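Local coordinates for ceramide very long chain fatty acid hydroxylase SCS7 (Saccharomyces cerevisiae, PDB 4ZR1), which hydroxylates sphingolipid-associated very long chain fatty acids, probably at C-2 of the acyl chain of dihydroceramides and phytoceramides, with dioxygen and electrons from cytochrome b5, at residues G175-L180 / K249-H254; F234-K239 / E253-N258. All coordinates share one frame; numbering follows the deposited sequence.

Overall arrangement
Beyond transmembrane helices 106-125 and 128-154, the chain enters helix 164-179, whose end opens contact 1. It then crosses the membrane in helices 191-208 and 211-236 before entering helix 242-256, where contact 1 closes a loop of 68 residues. Contact 2 closes one of 13 residues, between the ends of helices 211-236 and 242-256. It starts inside the longer loop but ends a few residues beyond it, so the two overlap rather than nest, sharing Glu253 and His254. Their centres lie about 6 Å apart, and His177, His236, His251 and His255 meet on one zinc. Together they tie the end of transmembrane helix 211-236 to helices 164-179 and 242-256, which are probably cytoplasmic, around a dimetal centre.

Contact 1: residues G175-L180 / K249-H254; sequences GCHHYL and KYHLEH. With ZN (zinc ion), chain C; ZN (zinc ion), chain D; BOG (octyl beta-D-glucopyranoside), chain E.
His177 and His251 both place CG anti to the backbone N (chi1 175° in each), and these extended side chains reach from facing helices to one zinc ion. The ion lies 2.3 Å from His177 NE2 and 2.2 Å from His251 NE2. The two nitrogens stand almost opposite each other, with an angle of about 170° at the zinc, so the metal alone bridges a 4.5 Å separation between His177 NE2 and His251 NE2. His232, His236 and His255 complete this site.

One helical turn on from His251, His254 also has CG anti to its N (chi1 166°) and meets His178 at the second zinc. Here the bonds, 2.3 Å from His178 NE2 and 2.1 Å from His254 NE2, leave the metal at close to a right angle. The two nitrogens are therefore neighbours through shared coordination and not through a hydrogen bond. His254 NE2 comes in the plane of the His178 ring, at its edge, while the two side chains cross roughly perpendicularly. A hydrogen bond from His254 ND1 to Leu261 should restrain that ring's rotation. His150, His155 and His174 fill the remaining positions.

The two ions are 6.2 Å apart, zinc to zinc. Paired histidine boxes of the HxxHH type, on helices 164-179 and 242-256, each feeding both metals, mark the probable catalytic dimetal centre of this membrane hydroxylase family.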
# COMPACT_ATOMS: atom_id res chain seq x y z
N GLY A 175 5.54 3.99 -1.35
CA GLY A 175 6.19 5.02 -0.56
C GLY A 175 5.28 6.20 -0.26
O GLY A 175 5.21 6.67 0.88
N CYS A 176 4.57 6.67 -1.28
CA CYS A 176 3.66 7.81 -1.14
C CYS A 176 2.61 7.55 -0.06
O CYS A 176 2.24 8.43 0.72
CB CYS A 176 2.97 8.11 -2.47
SG CYS A 176 1.97 9.61 -2.45
N HIS A 177 2.14 6.31 -0.01
CA HIS A 177 1.10 5.97 0.94
C HIS A 177 1.65 6.04 2.38
O HIS A 177 0.94 6.46 3.30
CB HIS A 177 0.53 4.59 0.61
CG HIS A 177 -0.45 4.11 1.62
ND1 HIS A 177 -1.61 4.80 1.92
CD2 HIS A 177 -0.44 3.03 2.44
CE1 HIS A 177 -2.27 4.16 2.86
NE2 HIS A 177 -1.58 3.08 3.19
N HIS A 178 2.90 5.64 2.57
CA HIS A 178 3.54 5.78 3.87
C HIS A 178 3.87 7.23 4.17
O HIS A 178 3.79 7.69 5.30
CB HIS A 178 4.81 4.94 3.94
CG HIS A 178 4.58 3.53 4.40
ND1 HIS A 178 4.90 3.10 5.67
CD2 HIS A 178 4.03 2.47 3.77
CE1 HIS A 178 4.58 1.83 5.80
NE2 HIS A 178 4.04 1.42 4.66
N TYR A 179 4.23 7.96 3.12
CA TYR A 179 4.50 9.38 3.26
C TYR A 179 3.20 10.10 3.62
O TYR A 179 3.20 10.97 4.49
CB TYR A 179 5.12 9.92 1.97
CG TYR A 179 5.66 11.32 2.06
CD1 TYR A 179 6.68 11.64 2.95
CD2 TYR A 179 5.19 12.32 1.22
CE1 TYR A 179 7.19 12.93 3.03
CE2 TYR A 179 5.69 13.61 1.28
CZ TYR A 179 6.69 13.91 2.19
OH TYR A 179 7.18 15.20 2.25
N LEU A 180 2.09 9.73 2.98
CA LEU A 180 0.80 10.38 3.26
C LEU A 180 -0.38 9.43 3.47
O LEU A 180 -1.30 9.38 2.65
CB LEU A 180 0.46 11.36 2.14
CG LEU A 180 1.44 12.52 1.96
CD1 LEU A 180 1.91 12.60 0.52
CD2 LEU A 180 0.80 13.83 2.39
N LYS A 249 -5.86 -1.61 14.32
CA LYS A 249 -4.75 -1.27 15.18
C LYS A 249 -3.47 -1.88 14.63
O LYS A 249 -2.41 -1.24 14.63
CB LYS A 249 -4.99 -1.74 16.62
CG LYS A 249 -3.71 -1.76 17.47
CD LYS A 249 -3.98 -1.95 18.96
CE LYS A 249 -2.77 -2.53 19.67
NZ LYS A 249 -2.17 -3.66 18.91
N TYR A 250 -3.58 -3.10 14.12
CA TYR A 250 -2.44 -3.84 13.61
C TYR A 250 -1.82 -3.17 12.40
O TYR A 250 -0.60 -2.96 12.32
CB TYR A 250 -2.87 -5.27 13.26
CG TYR A 250 -1.74 -6.17 12.83
CD1 TYR A 250 -0.93 -6.79 13.77
CD2 TYR A 250 -1.49 -6.41 11.49
CE1 TYR A 250 0.09 -7.63 13.39
CE2 TYR A 250 -0.46 -7.24 11.09
CZ TYR A 250 0.33 -7.85 12.04
OH TYR A 250 1.36 -8.68 11.65
N HIS A 251 -2.65 -2.82 11.43
CA HIS A 251 -2.15 -2.21 10.22
C HIS A 251 -1.61 -0.80 10.46
O HIS A 251 -0.59 -0.41 9.90
CB HIS A 251 -3.23 -2.17 9.14
CG HIS A 251 -2.79 -1.45 7.91
ND1 HIS A 251 -1.81 -1.93 7.08
CD2 HIS A 251 -3.17 -0.25 7.40
CE1 HIS A 251 -1.61 -1.07 6.10
NE2 HIS A 251 -2.42 -0.05 6.26
N LEU A 252 -2.32 -0.04 11.29
CA LEU A 252 -1.89 1.31 11.61
C LEU A 252 -0.54 1.31 12.31
O LEU A 252 0.23 2.26 12.18
CB LEU A 252 -2.94 2.00 12.49
CG LEU A 252 -3.84 3.03 11.80
CD1 LEU A 252 -4.26 2.59 10.43
CD2 LEU A 252 -5.07 3.28 12.64
N GLU A 253 -0.24 0.24 13.05
CA GLU A 253 1.07 0.15 13.69
C GLU A 253 2.16 -0.12 12.65
O GLU A 253 3.32 0.22 12.86
CB GLU A 253 1.09 -0.92 14.77
CG GLU A 253 0.38 -0.52 16.05
CD GLU A 253 0.50 -1.57 17.12
OE1 GLU A 253 1.21 -2.58 16.90
OE2 GLU A 253 -0.13 -1.39 18.19
N HIS A 254 1.78 -0.73 11.54
CA HIS A 254 2.71 -0.90 10.43
C HIS A 254 3.13 0.47 9.89
O HIS A 254 4.23 0.65 9.38
CB HIS A 254 2.08 -1.74 9.32
CG HIS A 254 2.83 -1.69 8.03
ND1 HIS A 254 3.91 -2.51 7.76
CD2 HIS A 254 2.67 -0.89 6.95
CE1 HIS A 254 4.38 -2.22 6.56
NE2 HIS A 254 3.65 -1.25 6.04
ZN ZN C . -1.95 1.61 4.87
ZN ZN D . 3.71 -0.75 3.95
C1 BOG E . -0.28 4.15 -5.13
O1 BOG E . -0.79 5.28 -5.80
C2 BOG E . -0.79 4.15 -3.71
O2 BOG E . -0.19 5.24 -3.05
C3 BOG E . -0.35 2.90 -2.99
O3 BOG E . -0.98 2.75 -1.74
C4 BOG E . -0.59 1.67 -3.82
O4 BOG E . 0.06 0.60 -3.18
C5 BOG E . -0.00 1.87 -5.19
O5 BOG E . -0.66 2.97 -5.80
C6 BOG E . -0.18 0.57 -5.96
O6 BOG E . -0.29 0.77 -7.35
C1' BOG E . 0.15 6.01 -6.56
C2' BOG E . -0.48 7.21 -7.22
C3' BOG E . 0.31 7.56 -8.46
C4' BOG E . -0.55 7.55 -9.71
C5' BOG E . 0.26 7.05 -10.90
C6' BOG E . -0.44 7.43 -12.18
C7' BOG E . 0.26 6.79 -13.36
C8' BOG E . 1.51 7.56 -13.69

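Contact 2: residues F234-K239 / E253-N258; sequences FLHHSK and EHHYKN. With ZN (zinc ion), chain C; ZN (zinc ion), chain D; BOG (octyl beta-D-glucopyranoside), chain G; BOG (octyl beta-D-glucopyranoside), chain H.
His236 and His255 meet at one zinc, joining the histidine box at the end of helix 211-236 to the HxxHH box of helix 242-256. Coordination dominates: the ion is 2.1 Å from His236 NE2 and 2.0 Å from His255 NE2, with His177, His232 and His251 as its other ligands. Both side chains set CG beside the backbone N and anti to the carbonyl carbon (chi1 -75° for His236, -79° for His255), which turns the two rings onto the same metal.

Aromatic packing accompanies the metal bonds. The rings form an offset edge-to-face pair, with planes at 73°, in which His236 CE1 lies over a face of His255, 3.1 Å from its CD2.

Nonpolar contacts with detergent lie on the side of segment 234-239 away from the zinc. The Phe234 ring touches two octyl glucoside chains, its CD2 at 3.6 Å from C5' of one (chain G) and its CE2 at 3.4 Å from C5' of the other (chain H). A serine here would remove that ring and would probably leave both alkyl chains without their shared aromatic neighbour.

Among backbone bonds, Asn258 N donates to Glu253 O at 2.9 Å.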
# COMPACT_ATOMS: atom_id res chain seq x y z
N PHE A 234 -10.49 1.15 4.33
CA PHE A 234 -11.37 1.43 5.46
C PHE A 234 -10.66 1.22 6.78
O PHE A 234 -11.11 1.68 7.83
CB PHE A 234 -12.66 0.61 5.35
CG PHE A 234 -13.54 1.06 4.22
CD1 PHE A 234 -14.09 2.34 4.22
CD2 PHE A 234 -13.80 0.23 3.14
CE1 PHE A 234 -14.89 2.78 3.17
CE2 PHE A 234 -14.60 0.66 2.09
CZ PHE A 234 -15.14 1.93 2.11
N LEU A 235 -9.50 0.57 6.73
CA LEU A 235 -8.62 0.51 7.88
C LEU A 235 -8.10 1.91 8.26
O LEU A 235 -7.91 2.21 9.43
CB LEU A 235 -7.45 -0.43 7.62
CG LEU A 235 -7.73 -1.92 7.59
CD1 LEU A 235 -6.39 -2.65 7.54
CD2 LEU A 235 -8.53 -2.35 8.81
N HIS A 236 -7.87 2.75 7.26
CA HIS A 236 -7.37 4.11 7.50
C HIS A 236 -8.48 5.11 7.75
O HIS A 236 -8.37 5.97 8.63
CB HIS A 236 -6.53 4.60 6.31
CG HIS A 236 -5.17 4.00 6.24
ND1 HIS A 236 -4.11 4.47 6.99
CD2 HIS A 236 -4.69 2.96 5.51
CE1 HIS A 236 -3.04 3.74 6.73
NE2 HIS A 236 -3.36 2.82 5.83
N HIS A 237 -9.55 5.00 6.97
CA HIS A 237 -10.55 6.06 6.91
C HIS A 237 -11.92 5.70 7.48
O HIS A 237 -12.95 6.13 6.95
CB HIS A 237 -10.68 6.53 5.46
CG HIS A 237 -9.45 7.20 4.94
ND1 HIS A 237 -8.65 6.66 3.97
CD2 HIS A 237 -8.88 8.38 5.29
CE1 HIS A 237 -7.64 7.47 3.72
NE2 HIS A 237 -7.76 8.53 4.51
N SER A 238 -11.95 4.93 8.56
CA SER A 238 -13.23 4.46 9.08
C SER A 238 -13.18 3.88 10.48
O SER A 238 -12.26 3.14 10.82
CB SER A 238 -13.82 3.42 8.13
OG SER A 238 -14.91 2.76 8.74
N LYS A 239 -14.19 4.20 11.29
CA LYS A 239 -14.43 3.47 12.52
C LYS A 239 -15.15 2.17 12.15
O LYS A 239 -16.30 2.16 11.72
CB LYS A 239 -15.24 4.30 13.53
CG LYS A 239 -16.62 4.76 13.08
CD LYS A 239 -17.47 5.22 14.26
CE LYS A 239 -18.66 4.29 14.47
NZ LYS A 239 -19.36 4.54 15.76
N GLU A 253 -0.24 0.24 13.05
CA GLU A 253 1.07 0.15 13.69
C GLU A 253 2.16 -0.12 12.65
O GLU A 253 3.32 0.22 12.86
CB GLU A 253 1.09 -0.92 14.77
CG GLU A 253 0.38 -0.52 16.05
CD GLU A 253 0.50 -1.57 17.12
OE1 GLU A 253 1.21 -2.58 16.90
OE2 GLU A 253 -0.13 -1.39 18.19
N HIS A 254 1.78 -0.73 11.54
CA HIS A 254 2.71 -0.90 10.43
C HIS A 254 3.13 0.47 9.89
O HIS A 254 4.23 0.65 9.38
CB HIS A 254 2.08 -1.74 9.32
CG HIS A 254 2.83 -1.69 8.03
ND1 HIS A 254 3.91 -2.51 7.76
CD2 HIS A 254 2.67 -0.89 6.95
CE1 HIS A 254 4.38 -2.22 6.56
NE2 HIS A 254 3.65 -1.25 6.04
N HIS A 255 2.22 1.42 10.00
CA HIS A 255 2.45 2.79 9.57
C HIS A 255 3.19 3.62 10.63
O HIS A 255 4.21 4.24 10.34
CB HIS A 255 1.12 3.45 9.22
CG HIS A 255 0.59 3.06 7.87
ND1 HIS A 255 1.11 3.56 6.70
CD2 HIS A 255 -0.42 2.23 7.51
CE1 HIS A 255 0.45 3.04 5.67
NE2 HIS A 255 -0.48 2.23 6.14
N TYR A 256 2.67 3.63 11.85
CA TYR A 256 3.14 4.58 12.86
C TYR A 256 3.98 3.97 13.98
O TYR A 256 4.11 4.56 15.04
CB TYR A 256 1.94 5.30 13.48
CG TYR A 256 1.01 5.93 12.48
CD1 TYR A 256 1.25 7.20 11.96
CD2 TYR A 256 -0.13 5.25 12.06
CE1 TYR A 256 0.38 7.77 11.05
CE2 TYR A 256 -0.99 5.81 11.15
CZ TYR A 256 -0.74 7.07 10.65
OH TYR A 256 -1.62 7.61 9.75
N LYS A 257 4.55 2.79 13.75
CA LYS A 257 5.38 2.15 14.77
C LYS A 257 6.52 1.33 14.17
O LYS A 257 7.68 1.51 14.54
CB LYS A 257 4.51 1.27 15.67
CG LYS A 257 5.27 0.56 16.77
CD LYS A 257 4.31 -0.15 17.70
CE LYS A 257 5.02 -0.81 18.86
NZ LYS A 257 4.04 -1.47 19.77
N ASN A 258 6.18 0.42 13.25
CA ASN A 258 7.16 -0.46 12.64
C ASN A 258 6.71 -0.93 11.25
O ASN A 258 5.73 -1.66 11.14
CB ASN A 258 7.43 -1.67 13.55
CG ASN A 258 8.72 -2.41 13.20
OD1 ASN A 258 9.04 -2.61 12.03
ND2 ASN A 258 9.46 -2.81 14.23
ZN ZN C . -1.95 1.61 4.87
ZN ZN D . 3.71 -0.75 3.95
C1 BOG G . -18.32 1.42 7.24
O1 BOG G . -17.25 0.80 6.58
C2 BOG G . -17.79 2.58 8.05
O2 BOG G . -16.91 2.08 9.03
C3 BOG G . -18.92 3.31 8.74
O3 BOG G . -18.42 4.51 9.28
C4 BOG G . -20.03 3.61 7.75
O4 BOG G . -21.16 4.06 8.46
C5 BOG G . -20.38 2.34 7.01
O5 BOG G . -19.25 1.90 6.30
C6 BOG G . -21.53 2.59 6.06
O6 BOG G . -21.48 3.91 5.58
C1' BOG G . -16.96 -0.52 6.99
C2' BOG G . -16.29 -1.24 5.84
C3' BOG G . -15.81 -2.61 6.28
C4' BOG G . -15.79 -3.54 5.09
C5' BOG G . -14.67 -3.16 4.14
C6' BOG G . -13.90 -4.41 3.77
C7' BOG G . -14.55 -5.10 2.59
C8' BOG G . -13.67 -6.26 2.17
C1 BOG H . -19.41 4.86 2.53
O1 BOG H . -19.99 3.61 2.85
C2 BOG H . -20.44 5.97 2.58
O2 BOG H . -21.49 5.69 1.68
C3 BOG H . -19.79 7.28 2.19
O3 BOG H . -20.68 8.35 2.42
C4 BOG H . -18.52 7.49 2.98
O4 BOG H . -17.83 8.60 2.46
C5 BOG H . -17.66 6.24 2.92
O5 BOG H . -18.37 5.14 3.44
C6 BOG H . -16.40 6.44 3.75
O6 BOG H . -15.33 6.79 2.90
C1' BOG H . -19.05 2.56 2.95
C2' BOG H . -19.41 1.44 2.00
C3' BOG H . -18.45 0.28 2.21
C4' BOG H . -18.47 -0.65 1.01
C5' BOG H . -17.09 -1.26 0.85
C6' BOG H . -17.18 -2.68 0.35
C7' BOG H . -17.11 -2.71 -1.17
C8' BOG H . -16.84 -4.13 -1.63